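Local structure of probable hydrolase (3OM8) at residues S33-I36 / G37-L40. The protein probably hydrolyses a lactone or ester bond as an alpha/beta-hydrolase, perhaps as a 3-oxoadipate enol-lactonase. Residues are numbered along the deposited sequence; the frame is centred on the assembly and turned at random.
Sequences SNSI and GTTL. With EDO (1,2-ethanediol), chain F.
With chi1 at 70°, Thr38 holds OG1 between its backbone N and carbonyl carbon, directing the hydroxyl back to the carbonyl of Ser35, while Asn34, its CG beside its own backbone N (chi1 -42°), brings its amide against the 39-40 peptide. Thr38 OG1 donates to Ser35 O at 3.0 Å, approaching from a point tilted 33° out of the carbonyl plane. The same carbonyl takes a weak bond from Thr38 N at 3.4 Å, the backbone bond of the type II beta turn Ser35-Thr38, which the hydroxyl reinforces; Gly37 fills the turn's positive-phi position. The hydroxyl also rests against Asn34, OG1 lying 3.3 Å from CB. Beyond it the Asn34 amide lies face to face with the Thr39-Leu40 peptide, ND2 3.5 Å from Thr39 C, and a water joins Asn34 ND2 to Thr38 O, 2.9 Å from each. Trp43 NE1 binds Asn34 OD1, which helps fix the amide's rotation. Within the turn, Ser35 OG donates in the carbonyl plane to a lone pair of Ile36 O (2.9 Å). Ile36 N donates a nearly straight hydrogen bond to ethanediol O2 (3.3 Å), and that diol, probably from the crystallisation liquor, also bonds Ser101 OG and Leu102 N. Following strand 29-33 and bordering the probable nucleophile elbow at Ser101, this turn probably corresponds to the oxyanion-hole loop of alpha/beta-hydrolases, consistent with Ile36 N and Leu102 N forming that hole.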
loop_
_atom_site.group_PDB
_atom_site.type_symbol
_atom_site.label_atom_id
_atom_site.label_comp_id
_atom_site.label_asym_id
_atom_site.label_seq_id
_atom_site.Cartn_x
_atom_site.Cartn_y
_atom_site.Cartn_z
ATOM N N SER B 33 6.449 6.357 -20.605
ATOM C CA SER B 33 7.207 7.601 -20.501
ATOM C C SER B 33 8.253 7.492 -19.390
ATOM O O SER B 33 7.948 7.013 -18.294
ATOM C CB SER B 33 6.273 8.789 -20.270
ATOM O OG SER B 33 7.000 9.990 -20.150
ATOM N N ASN B 34 9.475 7.941 -19.680
ATOM C CA ASN B 34 10.645 7.611 -18.866
ATOM C C ASN B 34 10.902 8.534 -17.676
ATOM O O ASN B 34 10.290 9.585 -17.548
ATOM C CB ASN B 34 11.906 7.571 -19.735
ATOM C CG ASN B 34 11.680 6.897 -21.073
ATOM O OD1 ASN B 34 11.006 5.882 -21.163
ATOM N ND2 ASN B 34 12.260 7.462 -22.125
ATOM N N SER B 35 11.820 8.124 -16.807
ATOM C CA SER B 35 12.316 8.996 -15.751
ATOM C C SER B 35 13.213 10.058 -16.379
ATOM O O SER B 35 13.754 9.871 -17.472
ATOM C CB SER B 35 13.141 8.196 -14.745
ATOM O OG SER B 35 13.867 9.042 -13.859
ATOM N N ILE B 36 13.378 11.170 -15.680
ATOM C CA ILE B 36 14.382 12.159 -16.069
ATOM C C ILE B 36 15.728 11.438 -16.081
ATOM O O ILE B 36 15.948 10.515 -15.293
ATOM C CB ILE B 36 14.428 13.303 -15.046
ATOM C CG1 ILE B 36 15.234 14.481 -15.554
ATOM C CG2 ILE B 36 15.020 12.801 -13.721
ATOM C CD1 ILE B 36 15.410 15.540 -14.495
ATOM N N GLY B 37 16.624 11.833 -16.976
ATOM C CA GLY B 37 17.962 11.265 -16.981
ATOM C C GLY B 37 18.083 9.865 -17.557
ATOM O O GLY B 37 19.148 9.258 -17.470
ATOM N N THR B 38 17.010 9.338 -18.144
ATOM C CA THR B 38 17.088 8.004 -18.726
ATOM C C THR B 38 16.641 8.005 -20.175
ATOM O O THR B 38 16.240 9.040 -20.710
ATOM C CB THR B 38 16.233 6.948 -17.954
ATOM O OG1 THR B 38 14.840 7.211 -18.160
ATOM C CG2 THR B 38 16.561 6.945 -16.458
ATOM N N THR B 39 16.721 6.832 -20.798
ATOM C CA THR B 39 16.211 6.626 -22.147
ATOM C C THR B 39 15.158 5.514 -22.156
ATOM O O THR B 39 14.923 4.857 -21.141
ATOM C CB THR B 39 17.325 6.227 -23.102
ATOM O OG1 THR B 39 17.788 4.915 -22.765
ATOM C CG2 THR B 39 18.503 7.225 -23.009
ATOM N N LEU B 40 14.535 5.297 -23.307
ATOM C CA LEU B 40 13.502 4.277 -23.433
ATOM C C LEU B 40 14.048 2.875 -23.153
ATOM O O LEU B 40 13.286 1.927 -22.994
ATOM C CB LEU B 40 12.839 4.344 -24.812
ATOM C CG LEU B 40 13.769 4.197 -26.022
ATOM C CD1 LEU B 40 14.118 2.738 -26.248
ATOM C CD2 LEU B 40 13.160 4.797 -27.279
HETATM C C1 EDO F . 11.114 13.909 -11.413
HETATM O O1 EDO F . 11.706 13.969 -10.102
HETATM C C2 EDO F . 12.142 13.413 -12.435
HETATM O O2 EDO F . 11.959 12.050 -12.881
HETATM O O HOH W 1 13.717 9.953 -21.680
#